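Local coordinates for 30kLP (Treponema pallidum, PDB 3K8G), which alters membrane permeability at acidic pH, makes lipid vesicles leakier in its non-lipidated form, and might be involved in ligand transport, at residues Ala56-Phe61 with Lys151-Glu156; Phe25-Ala28 with Leu33-Arg36; Glu67-Gly72 with Leu134-Asn139; Cys119-Ser124 with Glu128-Met133; Ile37-Glu42 with Asp46-Val51. All blocks are in the same frame, centred on the assembly; numbering follows the deposited sequence.

Interaction 1 (Ala56-Phe61 with Lys151-Glu156); sequences AVYGAF and KECTSE
Y58 of strand 54-62 reaches across to C153 and E156 with its ring edge and hydroxyl. Its CB sets CG anti to the carbonyl carbon (chi1 -58°), which swings the ring from the strand toward helix 147-153. On the near edge, CD1 lies 4.1 Å from C153 SG. The next atom, CE1, meets C153 CB at 3.8 Å, close to the ring plane. The sulfur stands beside the ring, 77° off its normal, in an edge-on sulfur-aromatic contact. At the tip, Y58 OH donates to C153 O over 3.0 Å. The oxygen is met in its carbonyl plane with a C=O...donor angle of 152°, so ring edge and hydroxyl grip one residue together. This joins a central strand of the U-shaped beta half-barrel to one of the protein's predicted amphipathic helices, with Y24 of the adjoining strand 21-26 packed against Y58, C153 and E156 alike. E156 approaches Y58 at about a right angle; its OE1 is 3.5 Å from Y58 OH without a hydrogen bond, while its OE2 is bonded to T55 OG1. A56 CB packs against that carboxylate, 4.0 Å from E156 OE2. The turn that brings E156 round is tied down at K151 O, which accepts bonds from T154 N, T154 OG1 and S155 OG, the last at 2.8 Å.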
# COMPACT_ATOMS: atom_id res chain seq x y z
N ALA A 56 -7.94 8.72 -1.15
CA ALA A 56 -7.43 7.51 -0.51
C ALA A 56 -6.94 6.50 -1.55
O ALA A 56 -7.53 6.38 -2.63
CB ALA A 56 -8.51 6.86 0.36
N VAL A 57 -5.85 5.81 -1.22
CA VAL A 57 -5.26 4.81 -2.10
C VAL A 57 -5.28 3.43 -1.37
O VAL A 57 -4.81 3.34 -0.23
CB VAL A 57 -3.80 5.18 -2.48
CG1 VAL A 57 -3.11 4.04 -3.28
CG2 VAL A 57 -3.74 6.48 -3.34
N TYR A 58 -5.77 2.40 -2.04
CA TYR A 58 -5.78 1.02 -1.53
C TYR A 58 -4.81 0.25 -2.41
O TYR A 58 -4.83 0.40 -3.64
CB TYR A 58 -7.18 0.43 -1.70
CG TYR A 58 -8.24 1.22 -1.00
CD1 TYR A 58 -8.70 0.82 0.26
CD2 TYR A 58 -8.78 2.37 -1.57
CE1 TYR A 58 -9.68 1.54 0.93
CE2 TYR A 58 -9.76 3.12 -0.89
CZ TYR A 58 -10.20 2.69 0.36
OH TYR A 58 -11.18 3.40 1.04
N GLY A 59 -3.93 -0.56 -1.81
CA GLY A 59 -2.94 -1.21 -2.63
C GLY A 59 -2.75 -2.67 -2.22
O GLY A 59 -2.97 -3.04 -1.08
N ALA A 60 -2.27 -3.46 -3.17
CA ALA A 60 -1.90 -4.86 -2.92
C ALA A 60 -0.59 -5.11 -3.70
O ALA A 60 -0.49 -4.76 -4.89
CB ALA A 60 -2.99 -5.78 -3.38
N PHE A 61 0.41 -5.67 -3.02
CA PHE A 61 1.65 -6.10 -3.70
C PHE A 61 1.71 -7.64 -3.80
O PHE A 61 1.50 -8.34 -2.79
CB PHE A 61 2.87 -5.63 -2.90
CG PHE A 61 4.16 -6.25 -3.41
CD1 PHE A 61 4.65 -5.89 -4.64
CD2 PHE A 61 4.82 -7.20 -2.66
CE1 PHE A 61 5.85 -6.48 -5.13
CE2 PHE A 61 5.99 -7.79 -3.14
CZ PHE A 61 6.48 -7.42 -4.39
N LYS A 151 -11.04 -1.09 9.63
CA LYS A 151 -11.48 0.20 10.18
C LYS A 151 -10.82 1.41 9.49
O LYS A 151 -11.52 2.35 9.05
CB LYS A 151 -11.27 0.26 11.71
CG LYS A 151 -11.85 1.55 12.35
CD LYS A 151 -13.33 1.74 11.96
CE LYS A 151 -14.08 2.77 12.83
NZ LYS A 151 -15.47 3.05 12.30
N GLU A 152 -9.49 1.39 9.38
CA GLU A 152 -8.77 2.50 8.71
C GLU A 152 -9.30 2.71 7.29
O GLU A 152 -9.54 3.85 6.86
CB GLU A 152 -7.25 2.29 8.70
CG GLU A 152 -6.56 2.14 10.10
CD GLU A 152 -6.73 3.35 11.03
OE1 GLU A 152 -6.53 3.16 12.23
OE2 GLU A 152 -7.05 4.47 10.58
N CYS A 153 -9.53 1.61 6.56
CA CYS A 153 -10.04 1.69 5.19
C CYS A 153 -11.35 2.43 5.04
O CYS A 153 -11.64 2.94 3.96
CB CYS A 153 -10.13 0.30 4.51
SG CYS A 153 -8.51 -0.41 4.12
N THR A 154 -12.18 2.50 6.08
CA THR A 154 -13.40 3.30 5.94
C THR A 154 -13.38 4.62 6.70
O THR A 154 -14.41 5.22 6.90
CB THR A 154 -14.61 2.50 6.35
OG1 THR A 154 -14.44 2.03 7.68
CG2 THR A 154 -14.81 1.32 5.38
N SER A 155 -12.20 5.07 7.11
CA SER A 155 -12.07 6.24 7.97
C SER A 155 -11.67 7.54 7.26
O SER A 155 -11.25 8.51 7.93
CB SER A 155 -11.06 5.94 9.09
OG SER A 155 -11.59 4.96 9.98
N GLU A 156 -11.77 7.57 5.93
CA GLU A 156 -11.24 8.74 5.20
C GLU A 156 -11.98 10.01 5.61
O GLU A 156 -13.20 10.09 5.53
CB GLU A 156 -11.18 8.55 3.67
CG GLU A 156 -12.51 8.25 2.96
CD GLU A 156 -12.34 7.84 1.50
OE1 GLU A 156 -12.49 6.63 1.20
OE2 GLU A 156 -12.06 8.72 0.65

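Interaction 2 (Phe25-Ala28 with Leu33-Arg36); sequences FPVA and LISR
F25 lays its ring and CB along I34 and turns one ring edge to L33, where strand 21-26 gives way to helix 31-41. The connection is a short strand-loop-helix turn: the chain leaves the half-barrel, makes a few residues of loop, and returns as a predicted amphipathic helix with its apolar side against the strand it has just left. At the ring edge, F25 CE1 is 3.8 Å from L33 CD2, which lies in the ring plane, and the two side chains cross at about a right angle. F25 and I34 instead slide past each other in opposite directions. F25 CD1 meets I34 CG1 at 4.1 Å, approached obliquely, and I34 CD1 travels back to F25 CB. With I34 CG1 anti to the carbonyl carbon (chi1 -65°) and the chain extended at chi2, the delta methyl points to the strand. All the residues in touch are buried, and no hydrogen bond crosses between the segments; the turn gains a polar tie in P26 O, which accepts a bond from N30 ND2. Beyond the contact, L33 packs on L248 and A249 of helix 245-253, and I34 on V51 of helix 45-52. These three helices match those whose movement away from two others opens the hydrophobic cavity. V27 adds to the contact at the isoleucine tip: I34 CD1 lies 4.0 Å from V27 CA and 4.2 Å from V27 CG2.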
# COMPACT_ATOMS: atom_id res chain seq x y z
N PHE A 25 -3.45 4.14 2.22
CA PHE A 25 -2.92 5.48 2.50
C PHE A 25 -4.03 6.53 2.34
O PHE A 25 -4.43 6.79 1.21
CB PHE A 25 -1.88 5.87 1.45
CG PHE A 25 -0.64 5.00 1.41
CD1 PHE A 25 0.54 5.42 2.02
CD2 PHE A 25 -0.63 3.82 0.69
CE1 PHE A 25 1.70 4.65 1.96
CE2 PHE A 25 0.53 3.03 0.63
CZ PHE A 25 1.68 3.44 1.26
N PRO A 26 -4.49 7.16 3.44
CA PRO A 26 -5.23 8.42 3.25
C PRO A 26 -4.27 9.45 2.64
O PRO A 26 -3.16 9.59 3.12
CB PRO A 26 -5.66 8.82 4.67
CG PRO A 26 -5.08 7.79 5.62
CD PRO A 26 -4.23 6.83 4.85
N VAL A 27 -4.64 10.12 1.56
CA VAL A 27 -3.68 11.04 0.92
C VAL A 27 -3.40 12.27 1.81
O VAL A 27 -2.26 12.67 1.93
CB VAL A 27 -4.11 11.43 -0.51
CG1 VAL A 27 -3.16 12.48 -1.12
CG2 VAL A 27 -4.16 10.14 -1.39
N ALA A 28 -4.43 12.83 2.42
CA ALA A 28 -4.26 14.01 3.34
C ALA A 28 -3.38 13.67 4.54
O ALA A 28 -3.64 12.70 5.27
CB ALA A 28 -5.59 14.56 3.79
N LEU A 33 5.28 11.38 1.85
CA LEU A 33 5.55 9.95 1.79
C LEU A 33 5.15 9.34 0.43
O LEU A 33 5.92 8.62 -0.20
CB LEU A 33 4.82 9.21 2.91
CG LEU A 33 4.93 7.69 2.84
CD1 LEU A 33 6.37 7.32 3.15
CD2 LEU A 33 3.95 7.02 3.81
N ILE A 34 3.93 9.62 -0.02
CA ILE A 34 3.43 9.04 -1.27
C ILE A 34 4.26 9.56 -2.45
O ILE A 34 4.61 8.80 -3.34
CB ILE A 34 1.93 9.33 -1.48
CG1 ILE A 34 1.10 8.64 -0.40
CG2 ILE A 34 1.49 8.84 -2.87
CD1 ILE A 34 -0.28 9.27 -0.17
N SER A 35 4.58 10.86 -2.44
CA SER A 35 5.44 11.42 -3.47
C SER A 35 6.75 10.68 -3.56
O SER A 35 7.18 10.34 -4.65
CB SER A 35 5.69 12.92 -3.23
OG SER A 35 4.53 13.65 -3.59
N ARG A 36 7.40 10.43 -2.42
CA ARG A 36 8.69 9.74 -2.39
C ARG A 36 8.60 8.31 -2.92
O ARG A 36 9.48 7.85 -3.65
CB ARG A 36 9.25 9.68 -0.97
CG ARG A 36 9.72 11.00 -0.43
CD ARG A 36 10.25 10.82 1.00
NE ARG A 36 10.88 12.05 1.49
CZ ARG A 36 12.16 12.35 1.33
NH1 ARG A 36 12.99 11.50 0.72
NH2 ARG A 36 12.63 13.50 1.80

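Interaction 3 (Glu67-Gly72 with Leu134-Asn139); sequences EFRLFG and LSRLVN
R69 and R136 bring their guanidinium groups together, R69 NH1 lying 3.4 Å from R136 NH2. Both atoms are donors, so no hydrogen bond joins them; the side chains cross at about a right angle with guanidinium planes 32° apart. In a separate contact, F71 turns a ring edge to L137, CE1 to CD2, at 4.1 Å. Nearby acids probably offset the like charges of the arginines. R69 takes E67 side-on: NE binds OE1 at 3.0 Å with an almost straight N-H...O angle of 175°, and NH2 binds OE2 at 3.0 Å. The E67 oxygens lie near the R69 guanidinium plane, while the R69 nitrogens meet the carboxylate from above its plane. R136 NH2 forms its salt bridge with E128 OE1. Two arginines and two glutamates thus make a buried charged cluster between strand 67-74 of the half-barrel and the region at and after helix 130-135. Further out, helix 11-15 supplies backbone acceptors, V15 O for R69 NH1 and V14 O for R136 NE, and F62 adds a cation-pi contact to R69. E67 is positioned in turn by S65 OG at OE2 and by E128 N at OE1, while V14 packs against both F71 and L137.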
# COMPACT_ATOMS: atom_id res chain seq x y z
N GLU A 67 4.25 -7.14 -8.76
CA GLU A 67 3.38 -6.07 -9.22
C GLU A 67 2.69 -5.44 -8.05
O GLU A 67 2.46 -6.12 -7.04
CB GLU A 67 2.29 -6.65 -10.14
CG GLU A 67 1.49 -7.80 -9.50
CD GLU A 67 0.30 -8.26 -10.35
OE1 GLU A 67 -0.38 -7.42 -10.93
OE2 GLU A 67 0.10 -9.47 -10.49
N PHE A 68 2.33 -4.17 -8.20
CA PHE A 68 1.42 -3.51 -7.26
C PHE A 68 0.12 -3.26 -8.01
O PHE A 68 0.15 -2.91 -9.20
CB PHE A 68 1.97 -2.13 -6.85
CG PHE A 68 3.03 -2.17 -5.79
CD1 PHE A 68 2.69 -2.02 -4.44
CD2 PHE A 68 4.39 -2.21 -6.14
CE1 PHE A 68 3.68 -1.98 -3.43
CE2 PHE A 68 5.39 -2.17 -5.13
CZ PHE A 68 5.02 -2.07 -3.78
N ARG A 69 -1.01 -3.44 -7.33
CA ARG A 69 -2.29 -3.07 -7.90
C ARG A 69 -2.87 -2.07 -6.96
O ARG A 69 -2.90 -2.33 -5.76
CB ARG A 69 -3.22 -4.28 -7.98
CG ARG A 69 -2.60 -5.46 -8.80
CD ARG A 69 -3.66 -6.57 -9.00
NE ARG A 69 -2.96 -7.81 -9.36
CZ ARG A 69 -3.37 -9.02 -9.03
NH1 ARG A 69 -4.50 -9.20 -8.32
NH2 ARG A 69 -2.64 -10.07 -9.39
N LEU A 70 -3.35 -0.95 -7.50
CA LEU A 70 -3.75 0.18 -6.67
C LEU A 70 -5.12 0.66 -7.10
O LEU A 70 -5.44 0.72 -8.28
CB LEU A 70 -2.75 1.35 -6.81
CG LEU A 70 -1.28 0.99 -6.54
CD1 LEU A 70 -0.33 1.97 -7.18
CD2 LEU A 70 -1.10 0.90 -5.02
N PHE A 71 -5.91 1.03 -6.13
CA PHE A 71 -7.20 1.59 -6.37
C PHE A 71 -7.32 2.92 -5.63
O PHE A 71 -7.04 2.98 -4.43
CB PHE A 71 -8.28 0.60 -5.92
CG PHE A 71 -9.68 1.07 -6.17
CD1 PHE A 71 -10.40 0.60 -7.26
CD2 PHE A 71 -10.29 1.96 -5.28
CE1 PHE A 71 -11.73 1.01 -7.49
CE2 PHE A 71 -11.62 2.40 -5.51
CZ PHE A 71 -12.32 1.91 -6.60
N GLY A 72 -7.70 3.97 -6.35
CA GLY A 72 -7.81 5.32 -5.75
C GLY A 72 -9.24 5.84 -5.77
O GLY A 72 -9.94 5.64 -6.74
N LEU A 134 -10.36 -4.79 -13.65
CA LEU A 134 -11.67 -4.13 -13.82
C LEU A 134 -12.85 -5.07 -13.68
O LEU A 134 -13.91 -4.65 -13.22
CB LEU A 134 -11.75 -3.34 -15.15
CG LEU A 134 -10.79 -2.16 -15.23
CD1 LEU A 134 -10.89 -1.48 -16.59
CD2 LEU A 134 -11.02 -1.13 -14.08
N SER A 135 -12.69 -6.34 -14.05
CA SER A 135 -13.79 -7.32 -13.88
C SER A 135 -14.21 -7.48 -12.39
O SER A 135 -15.35 -7.91 -12.08
CB SER A 135 -13.41 -8.69 -14.43
OG SER A 135 -12.49 -9.34 -13.56
N ARG A 136 -13.30 -7.12 -11.48
CA ARG A 136 -13.57 -7.19 -10.05
C ARG A 136 -14.42 -6.00 -9.55
O ARG A 136 -14.84 -5.98 -8.40
CB ARG A 136 -12.27 -7.39 -9.25
CG ARG A 136 -11.62 -8.80 -9.55
CD ARG A 136 -10.52 -9.21 -8.51
NE ARG A 136 -9.41 -8.28 -8.58
CZ ARG A 136 -8.33 -8.46 -9.35
NH1 ARG A 136 -8.24 -9.58 -10.08
NH2 ARG A 136 -7.34 -7.55 -9.35
N LEU A 137 -14.65 -5.03 -10.41
CA LEU A 137 -15.69 -4.01 -10.16
C LEU A 137 -17.08 -4.62 -10.13
O LEU A 137 -17.97 -4.08 -9.44
CB LEU A 137 -15.63 -2.87 -11.20
CG LEU A 137 -14.36 -2.00 -11.21
CD1 LEU A 137 -14.35 -1.11 -12.45
CD2 LEU A 137 -14.23 -1.15 -9.94
N VAL A 138 -17.25 -5.73 -10.86
CA VAL A 138 -18.54 -6.43 -11.00
C VAL A 138 -18.55 -7.63 -10.08
O VAL A 138 -19.54 -7.89 -9.40
CB VAL A 138 -18.74 -6.97 -12.49
CG1 VAL A 138 -20.03 -7.83 -12.63
CG2 VAL A 138 -18.74 -5.83 -13.48
N ASN A 139 -17.43 -8.37 -10.05
CA ASN A 139 -17.32 -9.55 -9.20
C ASN A 139 -16.07 -9.49 -8.30
O ASN A 139 -15.01 -10.02 -8.68
CB ASN A 139 -17.29 -10.85 -10.07
CG ASN A 139 -18.61 -11.08 -10.86
OD1 ASN A 139 -18.59 -11.12 -12.07
ND2 ASN A 139 -19.74 -11.21 -10.16

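Interaction 4 (Cys119-Ser124 with Glu128-Met133); sequences CVIFGS and ERMSKM
I121 carries CG1 anti to the carbonyl carbon (chi1 -59°) and M133 carries CG anti to the backbone N, which brings the two side chains together. M133 is extended beyond CG and reaches from the helix to the strand, across its direction. As the two slide past each other in opposite directions, M133 SD comes to lie 3.6 Å from I121 CG1. The methyl beyond it continues to C119, M133 CE to C119 CB at 3.9 Å. M130 is built the other way, bent at chi2 (61°) and chi3 (68°), so its thioether folds toward the strand. There M130 CE rests 3.7 Å from C119 O and 3.9 Å from I121 CD1, with M130 SD 4.1 Å from C119 CB. The isoleucine tip touches both methionines. It also presses on the backbone that leads into the helix, I121 CD1 standing 3.4 Å from E128 O and 3.7 Å from M130 CA. R129 occupies the N-cap position, its carbonyl accepting from M133 N. No hydrogen bond crosses the segments; side-chain contacts are apolar, with methyls also resting on two carbonyl oxygens. In this strand-loop-helix return, helix 130-135, part of a predicted amphipathic segment, lies against the preceding strand. C119 also packs on F71 of strand 67-74 and I121 on E67. M130 reaches S111 of strand 108-114 and Y102 of strand 101-104, so the helix start spans several neighbouring strands.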
# COMPACT_ATOMS: atom_id res chain seq x y z
N CYS A 119 -7.68 3.07 -11.27
CA CYS A 119 -6.99 1.78 -11.08
C CYS A 119 -5.64 1.84 -11.76
O CYS A 119 -5.54 2.26 -12.91
CB CYS A 119 -7.81 0.63 -11.71
SG CYS A 119 -9.46 0.43 -10.98
N VAL A 120 -4.60 1.41 -11.05
CA VAL A 120 -3.24 1.47 -11.55
C VAL A 120 -2.62 0.12 -11.26
O VAL A 120 -2.78 -0.43 -10.16
CB VAL A 120 -2.40 2.57 -10.82
CG1 VAL A 120 -0.91 2.51 -11.21
CG2 VAL A 120 -2.97 3.94 -11.11
N ILE A 121 -1.96 -0.44 -12.27
CA ILE A 121 -1.23 -1.66 -12.07
C ILE A 121 0.18 -1.35 -12.52
O ILE A 121 0.39 -0.89 -13.66
CB ILE A 121 -1.82 -2.81 -12.96
CG1 ILE A 121 -3.31 -3.05 -12.63
CG2 ILE A 121 -0.96 -4.09 -12.82
CD1 ILE A 121 -4.01 -4.04 -13.59
N PHE A 122 1.14 -1.58 -11.64
CA PHE A 122 2.53 -1.24 -11.89
C PHE A 122 3.39 -2.47 -11.68
O PHE A 122 3.24 -3.18 -10.68
CB PHE A 122 2.99 -0.16 -10.89
CG PHE A 122 4.47 0.01 -10.87
CD1 PHE A 122 5.11 0.77 -11.86
CD2 PHE A 122 5.25 -0.63 -9.90
CE1 PHE A 122 6.51 0.91 -11.88
CE2 PHE A 122 6.65 -0.50 -9.91
CZ PHE A 122 7.28 0.26 -10.89
N GLY A 123 4.33 -2.74 -12.58
CA GLY A 123 5.36 -3.73 -12.25
C GLY A 123 5.94 -4.47 -13.42
O GLY A 123 6.12 -3.90 -14.48
N SER A 124 6.24 -5.74 -13.22
CA SER A 124 6.90 -6.55 -14.23
C SER A 124 5.98 -6.88 -15.42
O SER A 124 4.78 -6.60 -15.40
CB SER A 124 7.36 -7.84 -13.59
OG SER A 124 6.26 -8.74 -13.49
N GLU A 128 -0.85 -8.08 -13.71
CA GLU A 128 -2.21 -8.46 -14.09
C GLU A 128 -2.67 -7.58 -15.25
O GLU A 128 -2.33 -6.38 -15.31
CB GLU A 128 -3.15 -8.28 -12.89
CG GLU A 128 -4.61 -8.72 -13.18
CD GLU A 128 -5.44 -8.77 -11.94
OE1 GLU A 128 -5.68 -7.67 -11.40
OE2 GLU A 128 -5.84 -9.89 -11.52
N ARG A 129 -3.48 -8.16 -16.13
CA ARG A 129 -4.14 -7.38 -17.19
C ARG A 129 -5.21 -6.46 -16.57
O ARG A 129 -5.95 -6.88 -15.67
CB ARG A 129 -4.79 -8.33 -18.22
CG ARG A 129 -3.75 -9.19 -19.06
CD ARG A 129 -4.45 -10.24 -20.05
NE ARG A 129 -5.26 -11.19 -19.31
CZ ARG A 129 -6.58 -11.10 -19.09
NH1 ARG A 129 -7.32 -10.17 -19.65
NH2 ARG A 129 -7.15 -11.98 -18.30
N MET A 130 -5.26 -5.21 -17.05
CA MET A 130 -6.20 -4.22 -16.52
C MET A 130 -7.64 -4.73 -16.65
O MET A 130 -8.42 -4.60 -15.71
CB MET A 130 -6.02 -2.85 -17.24
CG MET A 130 -7.00 -1.74 -16.84
SD MET A 130 -6.82 -1.39 -15.09
CE MET A 130 -5.18 -0.65 -15.09
N SER A 131 -8.01 -5.38 -17.77
CA SER A 131 -9.40 -5.84 -17.86
C SER A 131 -9.77 -6.90 -16.82
O SER A 131 -10.94 -7.01 -16.42
CB SER A 131 -9.80 -6.30 -19.29
OG SER A 131 -9.59 -7.66 -19.45
N LYS A 132 -8.77 -7.65 -16.34
CA LYS A 132 -9.02 -8.61 -15.27
C LYS A 132 -9.25 -7.90 -13.93
O LYS A 132 -10.17 -8.29 -13.17
CB LYS A 132 -7.91 -9.66 -15.18
CG LYS A 132 -8.16 -10.72 -14.14
CD LYS A 132 -7.16 -11.89 -14.27
CE LYS A 132 -7.55 -13.00 -13.28
NZ LYS A 132 -6.39 -13.85 -12.99
N MET A 133 -8.43 -6.89 -13.64
CA MET A 133 -8.68 -6.06 -12.44
C MET A 133 -10.04 -5.38 -12.50
O MET A 133 -10.80 -5.43 -11.51
CB MET A 133 -7.63 -5.00 -12.28
CG MET A 133 -7.85 -4.14 -11.04
SD MET A 133 -6.38 -3.16 -10.72
CE MET A 133 -6.98 -2.22 -9.24

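Interaction 5 (Ile37-Glu42 with Asp46-Val51); sequences IIENHE and DIKKIV
I38 of helix 31-41 packs on I47 and V51 of helix 45-52. Its CG1 stands anti to the carbonyl carbon (chi1 -72°) and sends CD1 to these two residues one turn apart: I38 CD1 is 3.8 Å from I47 CG2 and 3.5 Å from V51 CG2, the latter tighter than a usual methyl contact. Its other branch, I38 CG2, lies 4.3 Å from K48 CG. Next along, E39 extends beside the end of K48. E39 OE2 and K48 NZ make a long salt bridge of 3.8 Å, and the lysine's nitrogen also lies 4.0 Å from E39 CG. Farther on, H41 turns to helix 245-253, its NE2 bonding S253 O, while its ND1 bonds a pentanediol molecule, probably from the crystallisation liquor. The short helical segments run antiparallel (164°) with axes 10.8 Å apart, a helical hairpin formed by two predicted amphipathic helices. Both belong to the group that moves away from two others when the hydrophobic cavity opens. No hydrogen bond joins the segments: across them the contact consists mainly of a few methyls and one long ion pair, so apolar contact with little polar bonding joins the two helices here.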
# COMPACT_ATOMS: atom_id res chain seq x y z
N ILE A 37 7.55 7.59 -2.54
CA ILE A 37 7.37 6.24 -3.06
C ILE A 37 7.23 6.27 -4.58
O ILE A 37 7.90 5.52 -5.28
CB ILE A 37 6.18 5.53 -2.42
CG1 ILE A 37 6.43 5.33 -0.93
CG2 ILE A 37 5.91 4.16 -3.12
CD1 ILE A 37 5.18 4.99 -0.16
N ILE A 38 6.38 7.17 -5.07
CA ILE A 38 6.18 7.28 -6.52
C ILE A 38 7.50 7.57 -7.24
O ILE A 38 7.83 6.89 -8.22
CB ILE A 38 5.12 8.34 -6.86
CG1 ILE A 38 3.74 7.82 -6.48
CG2 ILE A 38 5.22 8.79 -8.35
CD1 ILE A 38 2.67 8.87 -6.59
N GLU A 39 8.24 8.56 -6.73
CA GLU A 39 9.56 8.91 -7.25
C GLU A 39 10.52 7.74 -7.38
O GLU A 39 11.22 7.64 -8.38
CB GLU A 39 10.23 9.97 -6.37
CG GLU A 39 9.62 11.34 -6.45
CD GLU A 39 10.35 12.30 -5.56
OE1 GLU A 39 11.56 12.51 -5.81
OE2 GLU A 39 9.73 12.83 -4.61
N ASN A 40 10.56 6.89 -6.35
CA ASN A 40 11.41 5.70 -6.34
C ASN A 40 11.10 4.71 -7.48
O ASN A 40 11.93 3.86 -7.81
CB ASN A 40 11.27 4.95 -5.01
CG ASN A 40 11.86 5.71 -3.81
OD1 ASN A 40 12.61 6.68 -3.95
ND2 ASN A 40 11.53 5.24 -2.60
N HIS A 41 9.91 4.83 -8.08
CA HIS A 41 9.45 3.87 -9.11
C HIS A 41 9.25 4.43 -10.52
O HIS A 41 8.98 3.66 -11.45
CB HIS A 41 8.18 3.14 -8.66
CG HIS A 41 8.40 2.16 -7.55
ND1 HIS A 41 7.60 2.11 -6.43
CD2 HIS A 41 9.33 1.19 -7.40
CE1 HIS A 41 8.02 1.14 -5.63
NE2 HIS A 41 9.07 0.57 -6.19
N GLU A 42 9.36 5.74 -10.68
CA GLU A 42 9.31 6.41 -11.99
C GLU A 42 7.88 6.69 -12.43
O GLU A 42 7.30 7.69 -12.02
CB GLU A 42 10.09 5.65 -13.09
CG GLU A 42 11.60 5.50 -12.83
CD GLU A 42 12.45 6.57 -13.52
OE1 GLU A 42 12.67 6.46 -14.75
OE2 GLU A 42 12.92 7.50 -12.82
N ASP A 46 1.91 12.22 -14.67
CA ASP A 46 0.51 11.79 -14.67
C ASP A 46 0.14 11.13 -13.32
O ASP A 46 -0.94 11.39 -12.76
CB ASP A 46 0.21 10.79 -15.81
CG ASP A 46 0.86 11.18 -17.14
OD1 ASP A 46 2.04 10.85 -17.36
OD2 ASP A 46 0.16 11.77 -17.99
N ILE A 47 1.03 10.31 -12.82
CA ILE A 47 0.77 9.60 -11.53
C ILE A 47 0.67 10.60 -10.38
O ILE A 47 -0.28 10.55 -9.59
CB ILE A 47 1.83 8.51 -11.23
CG1 ILE A 47 2.01 7.58 -12.43
CG2 ILE A 47 1.44 7.67 -9.98
CD1 ILE A 47 0.80 6.65 -12.74
N LYS A 48 1.62 11.55 -10.31
CA LYS A 48 1.56 12.61 -9.30
C LYS A 48 0.28 13.42 -9.46
O LYS A 48 -0.41 13.70 -8.48
CB LYS A 48 2.80 13.52 -9.36
CG LYS A 48 4.03 12.94 -8.66
CD LYS A 48 5.01 14.01 -8.21
CE LYS A 48 6.20 13.37 -7.48
NZ LYS A 48 7.08 14.39 -6.81
N LYS A 49 -0.06 13.76 -10.71
CA LYS A 49 -1.29 14.50 -10.97
C LYS A 49 -2.53 13.75 -10.46
O LYS A 49 -3.43 14.37 -9.87
CB LYS A 49 -1.41 14.86 -12.46
CG LYS A 49 -0.49 16.03 -12.86
CD LYS A 49 -0.52 16.27 -14.38
CE LYS A 49 0.34 17.48 -14.78
NZ LYS A 49 1.77 17.24 -14.46
N ILE A 50 -2.56 12.44 -10.68
CA ILE A 50 -3.68 11.61 -10.19
C ILE A 50 -3.75 11.64 -8.66
O ILE A 50 -4.84 11.83 -8.08
CB ILE A 50 -3.61 10.16 -10.75
CG1 ILE A 50 -3.82 10.17 -12.28
CG2 ILE A 50 -4.68 9.24 -10.09
CD1 ILE A 50 -3.54 8.86 -12.97
N VAL A 51 -2.58 11.49 -8.03
CA VAL A 51 -2.50 11.49 -6.55
C VAL A 51 -3.02 12.80 -5.98
O VAL A 51 -3.75 12.77 -4.99
CB VAL A 51 -1.09 11.15 -6.00
CG1 VAL A 51 -1.10 11.04 -4.49
CG2 VAL A 51 -0.66 9.84 -6.52

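From the N terminus, interaction 2 closes first, a tight loop turning strand 21-26 into helix 31-41. Interaction 5 follows in series and folds helix 45-52 back against helix 31-41; the two touch through I34 and V51. Interaction 1 then opens on strand 54-62 and closes far along the chain, at the end of helix 147-153. Inside its loop lies interaction 3, from strand 67-74 to residues 134-139, and inside that lies interaction 4, the short return from strand 117-123 to helix 130-135. None cross. Strands 21-26, 54-62, 67-74 and 117-123 lie side by side, so interactions 1 to 4 share one run of the half-barrel, while F122 and F68 touch H41 of interaction 5.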